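Local atomic coordinates of acetamidase (Bacillus halodurans, PDB entry 2II1), a protein that binds calcium ions and, as a member of the acetamidase/formamidase family, probably hydrolyses carbon-nitrogen bonds of linear amides. Residues 213-218 and 247-252; 224-229 and 290-295; 39-44 and 50-55. One frame throughout, in Å; residues are numbered along the deposited sequence.

Contact 1. Residues 213-218 and 247-252; sequences RMFPLP and ATFLAN
Phe-215 and Phe-249 make a T-shaped pair, the edge of the Phe-215 ring turned to one face of Phe-249, with centroids 5.3 Å apart and planes at 84°. At that edge CD2 of Phe-215 lies 3.6 Å from CZ of Phe-249. Further back on the same side chain, CB of Phe-215 adds a CH-pi contact, 3.9 Å from the centroid of the Phe-249 ring and 14° off its normal. Pro-216 works at the root of the helix residue, its CD 4.0 Å from CB of Phe-249, while the carbonyl oxygen of Met-214 stands 3.5 Å from CD1 of Phe-249 at an oblique angle. The selenium of Met-214, a selenomethionine, makes a looser apolar contact with the same ring. With chi1 at 169°, Phe-249 swings CG opposite its backbone nitrogen and reaches out from helix 235-253 to the loop. Replacing Phe-249 by an alanine would probably leave the edge and CB of Phe-215 without the ring face they pack on and open a gap between loop and helix. In the next shell, Tyr-168 meets Phe-215 in a second edge-to-face pair, Val-297 packs on Phe-249, and Pro-216 also touches Asn-245 of the helix. The whole is an aromatic cluster that joins the loop between strands 201-210 and 219-221 of the large mixed sheet to helix 235-253.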
# COMPACT_ATOMS: atom_id res chain seq x y z
N ARG A 213 18.22 1.71 -20.99
CA ARG A 213 17.34 1.26 -19.94
C ARG A 213 17.89 1.63 -18.58
O ARG A 213 18.65 0.88 -17.98
CB ARG A 213 17.17 -0.24 -20.06
CG ARG A 213 15.95 -0.70 -19.41
CD ARG A 213 15.81 -2.16 -19.57
NE ARG A 213 15.40 -2.52 -20.92
CZ ARG A 213 15.17 -3.77 -21.31
NH1 ARG A 213 15.29 -4.76 -20.45
NH2 ARG A 213 14.82 -4.03 -22.56
N MSE A 214 17.46 2.77 -18.07
CA MSE A 214 18.04 3.40 -16.88
C MSE A 214 17.60 2.83 -15.52
O MSE A 214 18.32 2.96 -14.53
CB MSE A 214 17.68 4.88 -16.91
CG MSE A 214 18.64 5.77 -16.16
SE MSE A 214 17.73 7.41 -15.67
CE MSE A 214 16.50 7.60 -17.29
N PHE A 215 16.42 2.23 -15.47
CA PHE A 215 15.92 1.61 -14.23
C PHE A 215 15.23 0.26 -14.48
O PHE A 215 14.93 -0.09 -15.64
CB PHE A 215 14.97 2.56 -13.46
CG PHE A 215 14.28 3.59 -14.32
CD1 PHE A 215 13.26 3.22 -15.17
CD2 PHE A 215 14.65 4.91 -14.25
CE1 PHE A 215 12.62 4.18 -15.95
CE2 PHE A 215 14.03 5.86 -15.02
CZ PHE A 215 13.00 5.49 -15.88
N PRO A 216 14.97 -0.50 -13.41
CA PRO A 216 14.25 -1.76 -13.55
C PRO A 216 12.80 -1.48 -13.92
O PRO A 216 12.24 -0.48 -13.48
CB PRO A 216 14.35 -2.40 -12.16
CG PRO A 216 15.40 -1.62 -11.45
CD PRO A 216 15.32 -0.26 -12.00
N LEU A 217 12.23 -2.35 -14.74
CA LEU A 217 10.94 -2.10 -15.36
C LEU A 217 9.98 -3.24 -14.91
O LEU A 217 10.44 -4.30 -14.58
CB LEU A 217 11.13 -2.12 -16.88
CG LEU A 217 12.06 -1.09 -17.50
CD1 LEU A 217 12.21 -1.26 -19.03
CD2 LEU A 217 11.49 0.24 -17.19
N PRO A 218 8.64 -3.01 -14.94
CA PRO A 218 8.01 -1.77 -15.32
C PRO A 218 8.22 -0.67 -14.31
O PRO A 218 8.54 -0.94 -13.14
CB PRO A 218 6.52 -2.15 -15.45
CG PRO A 218 6.53 -3.66 -15.60
CD PRO A 218 7.64 -4.07 -14.71
N ALA A 247 15.84 0.53 -4.68
CA ALA A 247 17.09 0.68 -3.91
C ALA A 247 18.36 0.46 -4.78
O ALA A 247 19.37 1.16 -4.62
CB ALA A 247 17.06 -0.28 -2.69
N THR A 248 18.33 -0.54 -5.66
CA THR A 248 19.48 -0.83 -6.51
C THR A 248 19.58 0.23 -7.60
O THR A 248 20.68 0.59 -7.98
CB THR A 248 19.46 -2.26 -7.12
OG1 THR A 248 18.30 -2.43 -7.95
CG2 THR A 248 19.47 -3.34 -6.03
N PHE A 249 18.46 0.72 -8.10
CA PHE A 249 18.45 1.90 -9.02
C PHE A 249 19.16 3.15 -8.43
O PHE A 249 20.08 3.71 -9.03
CB PHE A 249 17.01 2.25 -9.43
CG PHE A 249 16.89 3.57 -10.15
CD1 PHE A 249 17.73 3.88 -11.20
CD2 PHE A 249 15.93 4.48 -9.78
CE1 PHE A 249 17.61 5.13 -11.87
CE2 PHE A 249 15.80 5.71 -10.43
CZ PHE A 249 16.66 6.03 -11.48
N LEU A 250 18.68 3.59 -7.27
CA LEU A 250 19.25 4.71 -6.53
C LEU A 250 20.75 4.51 -6.22
O LEU A 250 21.56 5.42 -6.37
CB LEU A 250 18.47 4.91 -5.22
CG LEU A 250 17.26 5.86 -5.18
CD1 LEU A 250 16.68 5.95 -3.76
CD2 LEU A 250 17.64 7.23 -5.68
N ALA A 251 21.12 3.30 -5.80
CA ALA A 251 22.49 2.99 -5.47
C ALA A 251 23.34 3.06 -6.73
O ALA A 251 24.32 3.79 -6.77
CB ALA A 251 22.58 1.64 -4.83
N ASN A 252 22.92 2.35 -7.78
CA ASN A 252 23.65 2.28 -9.04
C ASN A 252 23.80 3.60 -9.76
O ASN A 252 24.83 3.86 -10.38
CB ASN A 252 22.99 1.28 -10.00
CG ASN A 252 23.21 -0.16 -9.60
OD1 ASN A 252 24.02 -0.46 -8.73
ND2 ASN A 252 22.48 -1.07 -10.24

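Contact 2. Residues 224-229 and 290-295; sequences THFMTI and HYFEKL
Phe-226, on strand 225-232, and Phe-292, on helix 289-294, mark the closest backbone approach of the two segments, and their CA atoms are still 8.7 Å apart, so the rings make the contact there. Both side chains leave the backbone toward the other segment. The rings form an offset edge-to-face pair, the edge of Phe-226 directed at the face of Phe-292, with centroids 5.4 Å apart and planes at 75°. The closest touch lies near the root of the strand residue: CB of Phe-226 is 3.7 Å from CE2 of Phe-292. Farther out, CD2 of Phe-226 sits 3.8 Å from CZ of Phe-292, and the two side chains cross at about a right angle. The helix residue has CG opposite its own carbonyl carbon (chi1 -63°), which carries the far end of the ring, CE2 and CZ, to the strand.

Just ahead of the strand, at Thr-224, the link is polar. A water donates to the carbonyl oxygen of Thr-224 at 2.8 Å and accepts from the backbone N of His-290 at 3.1 Å, joining the two main chains near the beginning of the helix. Close by, OG1 of Thr-224 and ND1 of His-225 share a hydrogen bond of 3.0 Å, which helps fix the rotation of the imidazole. Beyond the pair, Met-246 of helix 235-253 packs on Phe-226, and Val-297 on Phe-292.

Chemically the contact is divided: a buried, uncharged aromatic pair depends on shape and ring packing, while a separate water, away from the rings, links the carbonyl of Thr-224, just before the strand, to the N-H of His-290, two groups that stand too far apart to bond directly.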
# COMPACT_ATOMS: atom_id res chain seq x y z
N THR A 224 4.34 13.85 -9.40
CA THR A 224 5.03 14.08 -8.12
C THR A 224 5.96 12.95 -7.65
O THR A 224 6.83 13.19 -6.81
CB THR A 224 4.00 14.30 -6.99
OG1 THR A 224 3.01 13.27 -7.05
CG2 THR A 224 3.33 15.65 -7.15
N HIS A 225 5.76 11.75 -8.18
CA HIS A 225 6.48 10.55 -7.73
C HIS A 225 6.99 9.71 -8.88
O HIS A 225 6.48 9.78 -9.98
CB HIS A 225 5.60 9.68 -6.85
CG HIS A 225 5.33 10.27 -5.52
ND1 HIS A 225 4.37 11.24 -5.34
CD2 HIS A 225 5.90 10.07 -4.31
CE1 HIS A 225 4.35 11.60 -4.07
NE2 HIS A 225 5.28 10.92 -3.43
N PHE A 226 8.00 8.92 -8.57
CA PHE A 226 8.50 7.89 -9.45
C PHE A 226 8.28 6.57 -8.72
O PHE A 226 8.39 6.50 -7.49
CB PHE A 226 9.99 8.13 -9.74
CG PHE A 226 10.63 7.03 -10.51
CD1 PHE A 226 10.43 6.94 -11.88
CD2 PHE A 226 11.35 6.05 -9.87
CE1 PHE A 226 10.95 5.88 -12.57
CE2 PHE A 226 11.89 5.00 -10.57
CZ PHE A 226 11.69 4.92 -11.90
N MSE A 227 7.89 5.53 -9.45
CA MSE A 227 7.63 4.24 -8.83
C MSE A 227 8.16 3.09 -9.61
O MSE A 227 7.97 3.04 -10.82
CB MSE A 227 6.13 4.00 -8.69
CG MSE A 227 5.40 5.21 -8.25
SE MSE A 227 3.54 4.74 -7.97
CE MSE A 227 2.91 6.61 -7.91
N THR A 228 8.75 2.15 -8.89
CA THR A 228 9.14 0.86 -9.42
C THR A 228 8.04 -0.19 -9.15
O THR A 228 7.48 -0.26 -8.07
CB THR A 228 10.53 0.40 -8.90
OG1 THR A 228 10.57 0.42 -7.46
CG2 THR A 228 11.63 1.35 -9.46
N ILE A 229 7.73 -0.96 -10.18
CA ILE A 229 6.71 -2.01 -10.14
C ILE A 229 7.32 -3.44 -10.25
O ILE A 229 8.20 -3.72 -11.10
CB ILE A 229 5.71 -1.79 -11.29
CG1 ILE A 229 5.07 -0.42 -11.18
CG2 ILE A 229 4.60 -2.83 -11.23
CD1 ILE A 229 4.33 0.02 -12.40
N HIS A 290 11.18 15.04 -6.11
CA HIS A 290 12.09 16.07 -5.62
C HIS A 290 13.36 15.50 -4.97
O HIS A 290 14.35 16.21 -4.86
CB HIS A 290 11.37 17.07 -4.70
CG HIS A 290 11.00 16.51 -3.36
ND1 HIS A 290 11.92 16.39 -2.33
CD2 HIS A 290 9.83 16.04 -2.87
CE1 HIS A 290 11.32 15.87 -1.27
NE2 HIS A 290 10.05 15.65 -1.57
N TYR A 291 13.34 14.22 -4.55
CA TYR A 291 14.53 13.52 -4.03
C TYR A 291 15.48 13.14 -5.17
O TYR A 291 16.71 13.27 -5.04
CB TYR A 291 14.15 12.26 -3.21
CG TYR A 291 13.40 12.56 -1.91
CD1 TYR A 291 14.03 13.20 -0.85
CD2 TYR A 291 12.06 12.22 -1.76
CE1 TYR A 291 13.36 13.47 0.33
CE2 TYR A 291 11.37 12.50 -0.59
CZ TYR A 291 12.04 13.12 0.45
OH TYR A 291 11.38 13.41 1.60
N PHE A 292 14.92 12.70 -6.29
CA PHE A 292 15.68 12.47 -7.51
C PHE A 292 16.28 13.77 -8.04
O PHE A 292 17.39 13.76 -8.54
CB PHE A 292 14.81 11.82 -8.59
CG PHE A 292 14.32 10.48 -8.21
CD1 PHE A 292 15.12 9.37 -8.34
CD2 PHE A 292 13.06 10.31 -7.66
CE1 PHE A 292 14.65 8.13 -7.94
CE2 PHE A 292 12.61 9.07 -7.25
CZ PHE A 292 13.41 8.00 -7.40
N GLU A 293 15.57 14.89 -7.95
CA GLU A 293 16.13 16.18 -8.41
C GLU A 293 17.36 16.52 -7.56
O GLU A 293 18.42 16.81 -8.09
CB GLU A 293 15.10 17.31 -8.28
CG GLU A 293 13.77 17.07 -8.98
N LYS A 294 17.20 16.46 -6.24
CA LYS A 294 18.29 16.59 -5.27
C LYS A 294 19.50 15.69 -5.59
O LYS A 294 20.63 16.14 -5.56
CB LYS A 294 17.79 16.29 -3.84
CG LYS A 294 16.90 17.35 -3.20
CD LYS A 294 16.19 16.79 -1.95
CE LYS A 294 15.12 17.73 -1.41
NZ LYS A 294 15.51 19.18 -1.55
N LEU A 295 19.25 14.42 -5.91
CA LEU A 295 20.33 13.48 -6.21
C LEU A 295 20.91 13.64 -7.63
O LEU A 295 21.81 12.90 -7.99
CB LEU A 295 19.88 12.03 -5.99
CG LEU A 295 19.66 11.66 -4.52
CD1 LEU A 295 18.90 10.34 -4.41
CD2 LEU A 295 21.01 11.61 -3.78
O HOH W 1 8.14 15.38 -5.65

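Contact 3. Residues 39-44 and 50-55; sequences SDQITN and TSIDFN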
# COMPACT_ATOMS: atom_id res chain seq x y z
N SER A 39 -14.57 -8.49 -22.90
CA SER A 39 -14.86 -8.27 -24.34
C SER A 39 -16.31 -7.84 -24.54
O SER A 39 -16.97 -8.23 -25.50
CB SER A 39 -14.56 -9.53 -25.18
OG SER A 39 -13.20 -9.61 -25.60
N ASP A 40 -16.81 -7.03 -23.61
CA ASP A 40 -18.15 -6.41 -23.70
C ASP A 40 -19.32 -7.45 -23.64
O ASP A 40 -20.46 -7.19 -24.10
CB ASP A 40 -18.21 -5.49 -24.94
CG ASP A 40 -17.08 -4.42 -24.96
OD1 ASP A 40 -16.61 -3.97 -23.89
OD2 ASP A 40 -16.67 -4.02 -26.07
N GLN A 41 -19.03 -8.62 -23.06
CA GLN A 41 -19.98 -9.74 -23.03
C GLN A 41 -21.10 -9.57 -22.01
O GLN A 41 -22.20 -10.09 -22.20
CB GLN A 41 -19.26 -11.05 -22.75
CG GLN A 41 -18.41 -11.49 -23.91
CD GLN A 41 -17.76 -12.82 -23.66
OE1 GLN A 41 -18.41 -13.84 -23.79
NE2 GLN A 41 -16.49 -12.81 -23.28
N ILE A 42 -20.82 -8.86 -20.91
CA ILE A 42 -21.81 -8.62 -19.88
C ILE A 42 -22.46 -7.25 -20.10
O ILE A 42 -21.81 -6.21 -19.97
CB ILE A 42 -21.19 -8.72 -18.47
CG1 ILE A 42 -20.30 -9.98 -18.38
CG2 ILE A 42 -22.28 -8.75 -17.41
CD1 ILE A 42 -19.90 -10.40 -16.99
N THR A 43 -23.74 -7.27 -20.47
CA THR A 43 -24.53 -6.05 -20.72
C THR A 43 -25.76 -5.91 -19.81
O THR A 43 -26.49 -4.92 -19.89
CB THR A 43 -25.06 -6.10 -22.15
OG1 THR A 43 -25.87 -7.27 -22.28
CG2 THR A 43 -23.90 -6.17 -23.16
N ASN A 44 -25.97 -6.89 -18.94
CA ASN A 44 -27.20 -7.03 -18.15
C ASN A 44 -26.90 -7.67 -16.79
O ASN A 44 -26.07 -8.56 -16.70
CB ASN A 44 -28.22 -7.83 -18.98
CG ASN A 44 -28.97 -8.87 -18.17
OD1 ASN A 44 -28.63 -10.05 -18.21
ND2 ASN A 44 -30.02 -8.45 -17.45
N THR A 50 -20.03 -16.70 -15.01
CA THR A 50 -19.85 -18.05 -15.51
C THR A 50 -20.68 -18.38 -16.76
O THR A 50 -20.65 -19.52 -17.20
CB THR A 50 -20.16 -19.08 -14.39
OG1 THR A 50 -19.84 -20.39 -14.84
CG2 THR A 50 -21.63 -19.02 -13.99
N SER A 51 -21.41 -17.41 -17.32
CA SER A 51 -22.19 -17.60 -18.56
C SER A 51 -21.49 -17.04 -19.82
O SER A 51 -22.00 -17.20 -20.94
CB SER A 51 -23.59 -16.97 -18.41
OG SER A 51 -23.57 -15.55 -18.56
N ILE A 52 -20.32 -16.42 -19.66
CA ILE A 52 -19.61 -15.82 -20.79
C ILE A 52 -18.47 -16.71 -21.29
O ILE A 52 -18.10 -17.69 -20.64
CB ILE A 52 -19.09 -14.40 -20.47
CG1 ILE A 52 -17.82 -14.46 -19.61
CG2 ILE A 52 -20.20 -13.56 -19.83
CD1 ILE A 52 -17.37 -13.14 -19.07
N ASP A 53 -17.94 -16.34 -22.45
CA ASP A 53 -16.85 -17.06 -23.11
C ASP A 53 -15.51 -16.63 -22.52
O ASP A 53 -15.02 -15.51 -22.78
CB ASP A 53 -16.88 -16.81 -24.62
CG ASP A 53 -15.76 -17.51 -25.36
OD1 ASP A 53 -14.86 -18.09 -24.72
OD2 ASP A 53 -15.77 -17.49 -26.61
N PHE A 54 -14.91 -17.52 -21.73
CA PHE A 54 -13.68 -17.20 -21.01
C PHE A 54 -12.39 -17.17 -21.84
O PHE A 54 -11.40 -16.59 -21.41
CB PHE A 54 -13.53 -18.09 -19.78
CG PHE A 54 -14.02 -17.44 -18.53
CD1 PHE A 54 -13.19 -16.58 -17.81
CD2 PHE A 54 -15.33 -17.64 -18.10
CE1 PHE A 54 -13.64 -15.95 -16.66
CE2 PHE A 54 -15.79 -17.02 -16.94
CZ PHE A 54 -14.95 -16.17 -16.22
N ASN A 55 -12.42 -17.76 -23.03
CA ASN A 55 -11.34 -17.56 -23.99
C ASN A 55 -11.37 -16.18 -24.65
O ASN A 55 -10.63 -15.93 -25.61
CB ASN A 55 -11.39 -18.64 -25.07
CG ASN A 55 -10.77 -19.95 -24.62
OD1 ASN A 55 -9.65 -19.97 -24.11
ND2 ASN A 55 -11.50 -21.04 -24.81
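Gln-41 lays its carboxamide against the backbone of Asp-53 and grips it with two hydrogen bonds. Its OE1 accepts from the backbone N of Asp-53 at 2.9 Å, the N-H pointing at the oxygen with an angle of 162° and the donor tilted somewhat from the carbonyl plane. NE2 gives a nearly straight bond (177°) to the carbonyl oxygen of Asp-53 at 3.1 Å, and that oxygen lies almost exactly in the amide plane of Gln-41. One side-chain amide thus takes up both main-chain polar groups of a single residue, much as a neighbouring strand would. NE2 also bonds to the carbonyl oxygen of Phe-38, so NE2 serves two carbonyls while OE1 holds an N-H, which fixes the rotation of the amide.

This is the tight part. OE1 of Gln-41 comes within 3.4 Å of CB of Ile-52, whose CG2 rests 3.9 Å from CG1 of Ile-42. Extension of the glutamine beyond CG (chi2 -177°) carries the amide past Ile-52 to Asp-53. The carboxylate of Asp-53 belongs to the looser side: it leads away from Gln-41, and its OD1 accepts from the backbone N of Asn-55 at 3.0 Å, forming an Asx turn; the N-H comes to the anti side of OD1, out of the carboxylate plane, and the bond is rather bent. The chain on either side of Ile-52 and Asp-53 is exposed, at Ser-51 and Phe-54.

Both segments belong to the long connection between strands 28-34 and 60-67, and the contact ties that loop back on itself. Gln-47, in the intervening loop, bonds back to Gln-41 O and Thr-43 N. Ile-42 is buried against Val-89 and Thr-91 of strand 87-92, an outermost strand of the four-stranded antiparallel sheet.

Overall arrangement
Contacts 1 and 2 are neighbours, their centres 11 Å apart, and share one aromatic cluster: CD2 of Phe-215 lies 3.8 Å from CZ of Phe-226, and CE2 of Phe-249 3.7 Å from CE1 of Phe-292. A probable backbone hydrogen bond from Ile-229 N to Pro-218 O joins them too, and their segments alternate along the chain. Thr-254, which binds a third calcium seen for this protein but absent from this chain, is about 6 Å by side chain from both Phe-249 and Phe-292. Contact 3 lies across the chain's centre, about 40 Å from contact 1 centre to centre; its Ile-42 side chain is about 11 Å from a bound calcium ion.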